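Local coordinates for alpha-L-rhamnosidase (Streptomyces avermitilis, PDB 3W5M), which releases terminal non-reducing alpha-L-rhamnose from citrus flavonoid glycosides and gum arabic, and binds L-rhamnose through a calcium-dependent carbohydrate-binding module, at residues E601-T604 with L609-L612; L817-N822 with K830-R835; L857-T862 with G923-A928; L873-T878 with G950-S955. All blocks are in the same frame, centred on the assembly; numbering follows the deposited sequence.

Interaction 1: residues E601-T604 with L609-L612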
loop_
_atom_site.group_PDB
_atom_site.type_symbol
_atom_site.label_atom_id
_atom_site.label_comp_id
_atom_site.label_asym_id
_atom_site.label_seq_id
_atom_site.Cartn_x
_atom_site.Cartn_y
_atom_site.Cartn_z
ATOM N N GLU A 601 -14.505 1.925 -16.804
ATOM C CA GLU A 601 -13.946 2.008 -18.163
ATOM C C GLU A 601 -14.281 3.384 -18.718
ATOM O O GLU A 601 -15.436 3.791 -18.673
ATOM C CB GLU A 601 -14.569 0.958 -19.067
ATOM C CG GLU A 601 -14.601 -0.445 -18.499
ATOM C CD GLU A 601 -13.665 -1.370 -19.231
ATOM O OE1 GLU A 601 -13.264 -1.009 -20.361
ATOM O OE2 GLU A 601 -13.334 -2.453 -18.685
ATOM N N PHE A 602 -13.283 4.086 -19.245
ATOM C CA PHE A 602 -13.448 5.467 -19.686
ATOM C C PHE A 602 -12.656 5.645 -20.967
ATOM O O PHE A 602 -11.468 5.300 -21.008
ATOM C CB PHE A 602 -12.923 6.394 -18.595
ATOM C CG PHE A 602 -12.964 7.866 -18.934
ATOM C CD1 PHE A 602 -14.159 8.569 -18.940
ATOM C CD2 PHE A 602 -11.786 8.558 -19.188
ATOM C CE1 PHE A 602 -14.182 9.943 -19.219
ATOM C CE2 PHE A 602 -11.792 9.918 -19.469
ATOM C CZ PHE A 602 -12.996 10.615 -19.478
ATOM N N GLU A 603 -13.310 6.193 -22.004
ATOM C CA GLU A 603 -12.643 6.461 -23.276
ATOM C C GLU A 603 -13.277 7.664 -23.956
ATOM O O GLU A 603 -14.501 7.764 -24.035
ATOM C CB GLU A 603 -12.710 5.237 -24.185
ATOM C CG GLU A 603 -11.939 5.389 -25.486
ATOM C CD GLU A 603 -12.114 4.196 -26.406
ATOM O OE1 GLU A 603 -12.927 3.288 -26.088
ATOM O OE2 GLU A 603 -11.430 4.171 -27.455
ATOM N N THR A 604 -12.429 8.574 -24.424
ATOM C CA THR A 604 -12.866 9.770 -25.158
ATOM C C THR A 604 -12.187 9.778 -26.530
ATOM O O THR A 604 -11.331 8.921 -26.810
ATOM C CB THR A 604 -12.500 11.077 -24.429
ATOM O OG1 THR A 604 -11.091 11.331 -24.551
ATOM C CG2 THR A 604 -12.894 11.053 -22.946
ATOM N N LEU A 609 -6.571 12.610 -22.705
ATOM C CA LEU A 609 -7.446 12.346 -21.561
ATOM C C LEU A 609 -7.475 10.875 -21.278
ATOM O O LEU A 609 -7.610 10.470 -20.122
ATOM C CB LEU A 609 -8.864 12.862 -21.778
ATOM C CG LEU A 609 -9.030 14.368 -21.925
ATOM C CD1 LEU A 609 -10.523 14.618 -22.101
ATOM C CD2 LEU A 609 -8.427 15.177 -20.782
ATOM N N ASN A 610 -7.378 10.077 -22.333
ATOM C CA ASN A 610 -7.305 8.637 -22.169
ATOM C C ASN A 610 -6.032 8.244 -21.417
ATOM O O ASN A 610 -6.060 7.328 -20.576
ATOM C CB ASN A 610 -7.430 7.936 -23.512
ATOM C CG ASN A 610 -8.739 8.284 -24.226
ATOM O OD1 ASN A 610 -9.716 8.720 -23.603
ATOM N ND2 ASN A 610 -8.759 8.100 -25.527
ATOM N N LYS A 611 -4.934 8.951 -21.709
ATOM C CA LYS A 611 -3.668 8.770 -20.975
ATOM C C LYS A 611 -3.769 9.213 -19.520
ATOM O O LYS A 611 -3.274 8.529 -18.605
ATOM C CB LYS A 611 -2.510 9.496 -21.677
ATOM C CG LYS A 611 -1.142 9.194 -21.077
ATOM C CD LYS A 611 -0.895 7.693 -21.036
ATOM C CE LYS A 611 0.568 7.390 -20.789
ATOM N NZ LYS A 611 0.784 5.907 -20.796
ATOM N N LEU A 612 -4.418 10.354 -19.291
ATOM C CA LEU A 612 -4.630 10.824 -17.957
ATOM C C LEU A 612 -5.378 9.777 -17.078
ATOM O O LEU A 612 -4.942 9.463 -15.941
ATOM C CB LEU A 612 -5.381 12.175 -17.974
ATOM C CG LEU A 612 -5.629 12.793 -16.609
ATOM C CD1 LEU A 612 -4.340 12.984 -15.822
ATOM C CD2 LEU A 612 -6.360 14.131 -16.790
#

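Interaction 2: residues L817-N822 with K830-R835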
loop_
_atom_site.group_PDB
_atom_site.type_symbol
_atom_site.label_atom_id
_atom_site.label_comp_id
_atom_site.label_asym_id
_atom_site.label_seq_id
_atom_site.Cartn_x
_atom_site.Cartn_y
_atom_site.Cartn_z
ATOM N N LEU A 817 -11.862 26.112 -1.787
ATOM C CA LEU A 817 -12.280 25.423 -0.572
ATOM C C LEU A 817 -13.536 26.025 0.045
ATOM O O LEU A 817 -14.419 25.293 0.513
ATOM C CB LEU A 817 -11.158 25.396 0.461
ATOM C CG LEU A 817 -10.079 24.365 0.089
ATOM C CD1 LEU A 817 -8.806 24.626 0.857
ATOM C CD2 LEU A 817 -10.556 22.938 0.321
ATOM N N THR A 818 -13.609 27.357 0.050
ATOM C CA THR A 818 -14.778 28.034 0.605
ATOM C C THR A 818 -16.014 27.801 -0.239
ATOM O O THR A 818 -17.090 27.607 0.332
ATOM C CB THR A 818 -14.543 29.546 0.775
ATOM O OG1 THR A 818 -14.232 30.121 -0.507
ATOM C CG2 THR A 818 -13.416 29.764 1.744
ATOM N N LEU A 819 -15.877 27.801 -1.569
ATOM C CA LEU A 819 -17.011 27.507 -2.445
ATOM C C LEU A 819 -17.439 26.044 -2.317
ATOM O O LEU A 819 -18.640 25.735 -2.221
ATOM C CB LEU A 819 -16.715 27.860 -3.901
ATOM C CG LEU A 819 -16.661 29.377 -4.115
ATOM C CD1 LEU A 819 -15.908 29.646 -5.403
ATOM C CD2 LEU A 819 -18.076 29.972 -4.146
ATOM N N SER A 820 -16.451 25.153 -2.285
ATOM C CA SER A 820 -16.710 23.713 -2.181
ATOM C C SER A 820 -17.461 23.315 -0.902
ATOM O O SER A 820 -18.396 22.516 -0.958
ATOM C CB SER A 820 -15.394 22.927 -2.231
ATOM O OG SER A 820 -15.684 21.559 -2.433
ATOM N N MET A 821 -17.021 23.846 0.223
ATOM C CA MET A 821 -17.503 23.472 1.546
ATOM C C MET A 821 -18.682 24.336 2.000
ATOM O O MET A 821 -19.120 24.236 3.143
ATOM C CB MET A 821 -16.374 23.516 2.579
ATOM C CG MET A 821 -15.239 22.531 2.270
ATOM S SD MET A 821 -13.812 22.747 3.329
ATOM C CE MET A 821 -12.828 21.317 2.810
ATOM N N ASN A 822 -19.176 25.157 1.081
ATOM C CA ASN A 822 -20.356 26.011 1.295
ATOM C C ASN A 822 -20.136 26.978 2.436
ATOM O O ASN A 822 -21.007 27.163 3.301
ATOM C CB ASN A 822 -21.626 25.150 1.453
ATOM C CG ASN A 822 -21.857 24.251 0.247
ATOM O OD1 ASN A 822 -21.825 24.716 -0.886
ATOM N ND2 ASN A 822 -22.049 22.949 0.481
ATOM N N LYS A 830 -21.119 34.221 -6.294
ATOM C CA LYS A 830 -20.803 34.747 -7.612
ATOM C C LYS A 830 -19.475 35.512 -7.590
ATOM O O LYS A 830 -18.615 35.259 -8.432
ATOM C CB LYS A 830 -21.927 35.649 -8.114
ATOM C CG LYS A 830 -21.798 36.066 -9.575
ATOM C CD LYS A 830 -23.080 36.735 -10.051
ATOM C CE LYS A 830 -23.021 37.018 -11.541
ATOM N NZ LYS A 830 -21.990 38.049 -11.862
ATOM N N ALA A 831 -19.333 36.436 -6.634
ATOM C CA ALA A 831 -18.118 37.249 -6.485
ATOM C C ALA A 831 -16.886 36.388 -6.213
ATOM O O ALA A 831 -15.827 36.602 -6.831
ATOM C CB ALA A 831 -18.284 38.293 -5.382
ATOM N N ALA A 832 -17.024 35.416 -5.300
ATOM C CA ALA A 832 -15.911 34.528 -4.961
ATOM C C ALA A 832 -15.493 33.696 -6.155
ATOM O O ALA A 832 -14.286 33.541 -6.415
ATOM C CB ALA A 832 -16.221 33.670 -3.736
ATOM N N ALA A 833 -16.464 33.203 -6.917
ATOM C CA ALA A 833 -16.166 32.413 -8.106
ATOM C C ALA A 833 -15.575 33.261 -9.248
ATOM O O ALA A 833 -14.682 32.791 -9.981
ATOM C CB ALA A 833 -17.398 31.649 -8.576
ATOM N N ASP A 834 -16.084 34.491 -9.411
ATOM C CA ASP A 834 -15.544 35.440 -10.388
ATOM C C ASP A 834 -14.051 35.699 -10.130
ATOM O O ASP A 834 -13.245 35.744 -11.074
ATOM C CB ASP A 834 -16.309 36.785 -10.329
ATOM C CG ASP A 834 -17.647 36.769 -11.111
ATOM O OD1 ASP A 834 -17.878 35.868 -11.957
ATOM O OD2 ASP A 834 -18.476 37.694 -10.884
ATOM N N ARG A 835 -13.712 35.902 -8.855
ATOM C CA ARG A 835 -12.353 36.132 -8.381
ATOM C C ARG A 835 -11.428 34.917 -8.628
ATOM O O ARG A 835 -10.243 35.083 -8.905
ATOM C CB ARG A 835 -12.373 36.505 -6.894
ATOM C CG ARG A 835 -11.027 36.888 -6.301
ATOM C CD ARG A 835 -10.321 37.933 -7.158
ATOM N NE ARG A 835 -9.008 38.324 -6.650
ATOM C CZ ARG A 835 -8.071 38.921 -7.392
ATOM N NH1 ARG A 835 -8.299 39.187 -8.670
ATOM N NH2 ARG A 835 -6.902 39.244 -6.868
#

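Interaction 3: residues L857-T862 with G923-A928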
loop_
_atom_site.group_PDB
_atom_site.type_symbol
_atom_site.label_atom_id
_atom_site.label_comp_id
_atom_site.label_asym_id
_atom_site.label_seq_id
_atom_site.Cartn_x
_atom_site.Cartn_y
_atom_site.Cartn_z
ATOM N N LEU A 857 -11.139 21.743 -7.374
ATOM C CA LEU A 857 -11.051 22.887 -8.312
ATOM C C LEU A 857 -11.978 22.775 -9.531
ATOM O O LEU A 857 -12.794 23.667 -9.799
ATOM C CB LEU A 857 -9.579 23.104 -8.754
ATOM C CG LEU A 857 -9.226 24.107 -9.877
ATOM C CD1 LEU A 857 -9.435 25.539 -9.411
ATOM C CD2 LEU A 857 -7.784 23.907 -10.332
ATOM N N LEU A 858 -11.865 21.692 -10.290
ATOM C CA LEU A 858 -12.699 21.561 -11.470
ATOM C C LEU A 858 -14.182 21.430 -11.081
ATOM O O LEU A 858 -15.048 22.033 -11.746
ATOM C CB LEU A 858 -12.230 20.449 -12.432
ATOM C CG LEU A 858 -10.854 20.541 -13.135
ATOM C CD1 LEU A 858 -10.782 19.623 -14.342
ATOM C CD2 LEU A 858 -10.510 21.970 -13.565
ATOM N N PRO A 859 -14.496 20.663 -10.005
ATOM C CA PRO A 859 -15.907 20.629 -9.538
ATOM C C PRO A 859 -16.501 22.019 -9.157
ATOM O O PRO A 859 -17.619 22.346 -9.579
ATOM C CB PRO A 859 -15.841 19.707 -8.312
ATOM C CG PRO A 859 -14.721 18.775 -8.642
ATOM C CD PRO A 859 -13.672 19.677 -9.275
ATOM N N VAL A 860 -15.762 22.816 -8.393
ATOM C CA VAL A 860 -16.191 24.185 -8.037
ATOM C C VAL A 860 -16.398 25.053 -9.284
ATOM O O VAL A 860 -17.413 25.760 -9.401
ATOM C CB VAL A 860 -15.218 24.829 -7.049
ATOM C CG1 VAL A 860 -15.328 26.342 -7.048
ATOM C CG2 VAL A 860 -15.449 24.276 -5.653
ATOM N N LEU A 861 -15.456 24.979 -10.223
ATOM C CA LEU A 861 -15.579 25.688 -11.497
ATOM C C LEU A 861 -16.875 25.303 -12.230
ATOM O O LEU A 861 -17.572 26.167 -12.737
ATOM C CB LEU A 861 -14.340 25.476 -12.390
ATOM C CG LEU A 861 -13.052 26.205 -12.003
ATOM C CD1 LEU A 861 -11.907 25.712 -12.880
ATOM C CD2 LEU A 861 -13.209 27.717 -12.157
ATOM N N THR A 862 -17.200 24.014 -12.253
ATOM C CA THR A 862 -18.414 23.544 -12.900
ATOM C C THR A 862 -19.660 23.964 -12.120
ATOM O O THR A 862 -20.675 24.323 -12.730
ATOM C CB THR A 862 -18.421 22.013 -13.089
ATOM O OG1 THR A 862 -17.653 21.666 -14.250
ATOM C CG2 THR A 862 -19.851 21.498 -13.309
ATOM N N GLY A 923 -9.658 12.838 -11.634
ATOM C CA GLY A 923 -10.408 11.724 -12.190
ATOM C C GLY A 923 -11.896 11.857 -11.943
ATOM O O GLY A 923 -12.677 11.672 -12.850
ATOM N N GLU A 924 -12.284 12.156 -10.710
ATOM C CA GLU A 924 -13.711 12.174 -10.366
ATOM C C GLU A 924 -14.467 13.226 -11.164
ATOM O O GLU A 924 -15.616 13.014 -11.484
ATOM C CB GLU A 924 -13.947 12.400 -8.876
ATOM C CG GLU A 924 -13.509 13.752 -8.346
ATOM C CD GLU A 924 -13.938 13.986 -6.914
ATOM O OE1 GLU A 924 -15.169 13.969 -6.658
ATOM O OE2 GLU A 924 -13.054 14.193 -6.042
ATOM N N TRP A 925 -13.812 14.344 -11.482
ATOM C CA TRP A 925 -14.440 15.363 -12.332
ATOM C C TRP A 925 -14.688 14.836 -13.746
ATOM O O TRP A 925 -15.753 15.040 -14.322
ATOM C CB TRP A 925 -13.635 16.667 -12.345
ATOM C CG TRP A 925 -14.336 17.752 -13.152
ATOM C CD1 TRP A 925 -15.199 18.719 -12.667
ATOM C CD2 TRP A 925 -14.260 17.954 -14.580
ATOM N NE1 TRP A 925 -15.647 19.515 -13.719
ATOM C CE2 TRP A 925 -15.093 19.064 -14.892
ATOM C CE3 TRP A 925 -13.557 17.319 -15.624
ATOM C CZ2 TRP A 925 -15.245 19.545 -16.203
ATOM C CZ3 TRP A 925 -13.711 17.797 -16.929
ATOM C CH2 TRP A 925 -14.547 18.902 -17.203
ATOM N N MET A 926 -13.720 14.112 -14.305
ATOM C CA MET A 926 -13.911 13.530 -15.597
ATOM C C MET A 926 -15.056 12.513 -15.603
ATOM O O MET A 926 -15.830 12.458 -16.561
ATOM C CB MET A 926 -12.615 12.855 -16.078
ATOM C CG MET A 926 -11.442 13.792 -16.273
ATOM S SD MET A 926 -10.272 13.166 -17.511
ATOM C CE MET A 926 -9.728 11.689 -16.644
ATOM N N TYR A 927 -15.151 11.690 -14.558
ATOM C CA TYR A 927 -16.092 10.584 -14.582
ATOM C C TYR A 927 -17.497 11.147 -14.420
ATOM O O TYR A 927 -18.408 10.705 -15.108
ATOM C CB TYR A 927 -15.747 9.511 -13.511
ATOM C CG TYR A 927 -14.302 9.055 -13.589
ATOM C CD1 TYR A 927 -13.632 8.977 -14.822
ATOM C CD2 TYR A 927 -13.589 8.739 -12.442
ATOM C CE1 TYR A 927 -12.299 8.579 -14.896
ATOM C CE2 TYR A 927 -12.247 8.361 -12.511
ATOM C CZ TYR A 927 -11.619 8.262 -13.743
ATOM O OH TYR A 927 -10.287 7.872 -13.792
ATOM N N ALA A 928 -17.621 12.174 -13.576
ATOM C CA ALA A 928 -18.912 12.820 -13.295
ATOM C C ALA A 928 -19.402 13.709 -14.443
ATOM O O ALA A 928 -20.600 13.771 -14.698
ATOM C CB ALA A 928 -18.855 13.598 -11.988
#

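Interaction 4: residues L873-T878 with G950-S955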
loop_
_atom_site.group_PDB
_atom_site.type_symbol
_atom_site.label_atom_id
_atom_site.label_comp_id
_atom_site.label_asym_id
_atom_site.label_seq_id
_atom_site.Cartn_x
_atom_site.Cartn_y
_atom_site.Cartn_z
ATOM N N LEU A 873 -8.314 24.373 -18.200
ATOM C CA LEU A 873 -7.365 23.764 -17.278
ATOM C C LEU A 873 -7.099 22.304 -17.604
ATOM O O LEU A 873 -5.951 21.858 -17.562
ATOM C CB LEU A 873 -7.842 23.895 -15.835
ATOM C CG LEU A 873 -7.950 25.325 -15.328
ATOM C CD1 LEU A 873 -8.352 25.289 -13.880
ATOM C CD2 LEU A 873 -6.621 26.047 -15.502
ATOM N N LEU A 874 -8.155 21.569 -17.941
ATOM C CA LEU A 874 -8.030 20.136 -18.194
ATOM C C LEU A 874 -7.139 19.841 -19.405
ATOM O O LEU A 874 -6.296 18.938 -19.350
ATOM C CB LEU A 874 -9.405 19.455 -18.343
ATOM C CG LEU A 874 -9.337 17.926 -18.452
ATOM C CD1 LEU A 874 -9.041 17.296 -17.098
ATOM C CD2 LEU A 874 -10.632 17.369 -19.037
ATOM N N HIS A 875 -7.322 20.610 -20.481
ATOM C CA HIS A 875 -6.618 20.377 -21.750
ATOM C C HIS A 875 -5.274 21.096 -21.835
ATOM O O HIS A 875 -4.535 20.918 -22.812
ATOM C CB HIS A 875 -7.482 20.818 -22.932
ATOM C CG HIS A 875 -8.643 19.923 -23.197
ATOM N ND1 HIS A 875 -8.501 18.570 -23.419
ATOM C CD2 HIS A 875 -9.965 20.186 -23.288
ATOM C CE1 HIS A 875 -9.693 18.036 -23.624
ATOM N NE2 HIS A 875 -10.594 18.999 -23.560
ATOM N N GLN A 876 -4.980 21.900 -20.821
ATOM C CA GLN A 876 -3.729 22.651 -20.730
ATOM C C GLN A 876 -2.514 21.714 -20.821
ATOM O O GLN A 876 -2.475 20.678 -20.148
ATOM C CB GLN A 876 -3.719 23.426 -19.415
ATOM C CG GLN A 876 -2.507 24.298 -19.136
ATOM C CD GLN A 876 -2.275 25.389 -20.182
ATOM O OE1 GLN A 876 -1.682 25.139 -21.240
ATOM N NE2 GLN A 876 -2.718 26.613 -19.878
ATOM N N ARG A 877 -1.537 22.062 -21.660
ATOM C CA ARG A 877 -0.339 21.213 -21.852
ATOM C C ARG A 877 0.936 21.826 -21.254
ATOM O O ARG A 877 1.940 21.135 -21.019
ATOM C CB ARG A 877 -0.147 20.877 -23.328
ATOM C CG ARG A 877 -1.177 19.896 -23.888
ATOM C CD ARG A 877 -0.968 19.667 -25.378
ATOM N NE ARG A 877 0.396 19.227 -25.662
ATOM C CZ ARG A 877 0.951 19.198 -26.866
ATOM N NH1 ARG A 877 0.262 19.583 -27.934
ATOM N NH2 ARG A 877 2.208 18.791 -27.001
ATOM N N THR A 878 0.921 23.125 -20.998
ATOM C CA THR A 878 2.116 23.774 -20.484
ATOM C C THR A 878 2.082 23.763 -18.970
ATOM O O THR A 878 1.022 23.584 -18.385
ATOM C CB THR A 878 2.270 25.220 -21.031
ATOM O OG1 THR A 878 1.086 25.960 -20.717
ATOM C CG2 THR A 878 2.467 25.197 -22.546
ATOM N N GLY A 950 -17.517 19.934 -24.157
ATOM C CA GLY A 950 -16.676 21.106 -23.933
ATOM C C GLY A 950 -15.263 20.757 -24.355
ATOM O O GLY A 950 -14.995 19.610 -24.767
ATOM N N GLY A 951 -14.358 21.730 -24.259
ATOM C CA GLY A 951 -12.971 21.533 -24.703
ATOM C C GLY A 951 -12.907 20.804 -26.030
ATOM O O GLY A 951 -13.620 21.152 -26.967
ATOM N N GLU A 952 -12.106 19.745 -26.095
ATOM C CA GLU A 952 -11.880 19.036 -27.341
ATOM C C GLU A 952 -12.661 17.748 -27.357
ATOM O O GLU A 952 -12.474 16.919 -28.257
ATOM C CB GLU A 952 -10.390 18.706 -27.525
ATOM C CG GLU A 952 -9.413 19.738 -26.985
ATOM C CD GLU A 952 -7.948 19.304 -27.092
ATOM O OE1 GLU A 952 -7.648 18.274 -27.743
ATOM O OE2 GLU A 952 -7.093 20.002 -26.509
ATOM N N VAL A 953 -13.524 17.554 -26.356
ATOM C CA VAL A 953 -14.239 16.284 -26.245
ATOM C C VAL A 953 -15.532 16.324 -27.061
ATOM O O VAL A 953 -16.418 17.106 -26.771
ATOM C CB VAL A 953 -14.575 15.899 -24.775
ATOM C CG1 VAL A 953 -15.019 14.439 -24.724
ATOM C CG2 VAL A 953 -13.395 16.143 -23.841
ATOM N N THR A 954 -15.645 15.468 -28.060
ATOM C CA THR A 954 -16.886 15.404 -28.827
ATOM C C THR A 954 -17.517 14.022 -28.736
ATOM O O THR A 954 -18.516 13.715 -29.402
ATOM C CB THR A 954 -16.646 15.777 -30.301
ATOM O OG1 THR A 954 -15.703 14.862 -30.888
ATOM C CG2 THR A 954 -16.136 17.223 -30.411
ATOM N N SER A 955 -16.939 13.179 -27.883
ATOM C CA SER A 955 -17.208 11.764 -27.957
ATOM C C SER A 955 -16.689 11.168 -26.662
ATOM O O SER A 955 -15.557 11.436 -26.293
ATOM C CB SER A 955 -16.399 11.203 -29.127
ATOM O OG SER A 955 -16.949 9.997 -29.603
#

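Interaction 1: residues E601-T604 with L609-L612
Asn610 meets Thr604 through both ends of its amide, and this polar pairing is the tight part of the contact. OD1 of Asn610 takes the backbone N of Thr604 at 2.8 Å, with a fairly straight N-H (160°) only modestly tilted from the carbonyl plane. The same OD1 receives Thr604 OG1 at 3.1 Å, this time from well above that plane. Asn610 ND2 returns a bond to Thr604 O at 3.0 Å, nearly linear at 170°; the acceptor lies in the amide plane, but ND2 comes from above the Thr604 carbonyl plane. Three bonds thus fix the rotation of the amide, which satisfies both backbone polar groups of Thr604 as a neighbouring strand might. With chi1 at -58°, CG of Asn610 stands anti to the carbonyl carbon and the amide reaches across to the strand. Thr604 OG1 also bonds Val606 N, and Leu609 CB packs against Thr604 OG1 at 3.9 Å. Packing is looser around Phe602, whose ring edge presents CE2 to Leu609 O at 4.3 Å. On the solvent side Glu603 points away, its CG merely brushing Asn610 ND2 at 4.2 Å while its carboxylate forms a salt bridge with Arg957. The contact is a strand-to-helix junction: an edge strand, 600-604, of the sheet that includes 955-962 leads into helix 607-622 of the (alpha/alpha)6-barrel domain of this GH78 enzyme.

Interaction 2: residues L817-N822 with K830-R835
Leu819 points its forked end at the backbone of helix 829-842, where Ala832 and Ala833 offer methyls and bare backbone. Its two branches divide the work. Leu819 CD1 rests on Ala833, 3.9 Å from CA and 4.0 Å from CB of that residue, while Leu819 CD2 turns to Ala832 CB at 4.2 Å. Leu819 CD1 also lies 4.1 Å from Ala832 C, so this branch rests against the peptide joining the alanines. A chi1 of -71° turns CG of Leu819 toward them. Ala832 directs its CB at the leucine, whereas Ala833 is met from the flank. With such short side chains on one partner, the CA atoms of Leu819 and Ala833 stand 7.5 Å apart. Val824 and Val860 also pack on Leu819. Just beyond it the helix ends in a Schellman motif, with Asn822 at positive phi as the C-prime residue. Lys830 and Asp834, joined by a long salt bridge, belong to the exposed side of their helix. Next to the contact, Arg829 NH1 adds a hydrogen bond to Leu819 O. The side-chain contact itself is purely apolar, a small buried meeting of methyls and backbone carbon with no directional bond between the two segments.

Interaction 3: residues L857-T862 with G923-A928
Trp925 reaches from helix 923-929 onto the flank of helix 854-863. Its CB stands 4.0 Å from Leu858 CB. Placing CG opposite the backbone N (chi1 -176°) swings the indole toward the other helix. There Leu858 CB lies over one face of the five-membered ring of Trp925, 3.5 Å from its centroid, in a CH-pi contact almost along the ring normal. Trp925 CD1 presses on backbone, 3.3 Å from Leu858 C and 3.4 Å from Pro859 N. That proline nitrogen has no hydrogen to give, and the helix kinks at this point. Next round the ring, Trp925 NE1 donates to Thr862 OG1 at 3.0 Å, with an N-H angle of 157° and the oxygen close to the ring plane. This bond, with Leu858 over the face, helps fix the rotation, and the threonine hydroxyl is hydrogen-bonded in turn to Thr867 OG1. On the benzo side, Trp925 CZ2 lies 3.8 Å from Thr862 OG1, Trp925 CE3 is 3.8 Å from Leu858 CD1, and the outer ring meets Leu874. The axes of the two short segments approach to 9.3 Å, at 41° between their directions. Helix 867-875 adds Tyr871, edge-to-face with the indole, and Ala870, so Trp925 sits where three helices of the barrel domain meet.

Interaction 4: residues L873-T878 with G950-S955
Val953 N bonds Gly950 O at 3.0 Å, closing a type II' beta turn that packs on the imidazole of His875. At the ring, the backbone N of Glu952 is 3.0 Å from His875 NE2, and Val953 CG2 lies near the ring plane, 4.0 Å from His875 NE2. Farther round the edge, Gly951 CA is 3.6 Å from His875 CD2. Gly951 has positive phi and no side chain, which lets the ring come this near. Glu952 then folds back over the ring. Its chi1 of -35° puts CG squarely over the imidazole, 3.6 Å from the His875 centroid in a CH-pi contact. Beyond CG the chain is extended and runs back along the histidine, so that Glu952 OE2 reaches His875 CG at 3.7 Å and the carboxylate stacks on the ring with the two planes 24° apart. The imidazole is therefore met by turn backbone along its edge and by an aliphatic chain with its carboxylate on a face. Farther along, Gln876 OE1 accepts from Thr878 N. His875 lies on helix 867-875, and the loop leads from strand 942-945 into strand 955-962. Leu609 of helix 607-622 touches both His875 and Val953, while Asn605 bonds Glu952 O and Thr954 N, joining helical barrel, strand-to-helix turn and C-terminal sheet region.

How the interactions relate
Interactions 1, 3 and 4 form one continuous packed region, while interaction 2 adjoins it through interaction 3. Centres of interactions 1 and 4 are about 12 Å apart, and Leu609 CD2 meets Leu874 CD2 at 3.6 Å. Interactions 3 and 4 alternate along the chain, their centres about 13 Å apart, with Leu861 CD1 touching Leu873 CD1 at 3.7 Å. Met926 CE packs on Phe602 CE2 at 3.9 Å, linking interactions 1 and 3. Ser820 N and Val860 CG2, 3.6 Å apart, tie in interaction 2, whose centre is about 29 Å from that of interaction 1. All four lie away from the rhamnose-binding and calcium sites.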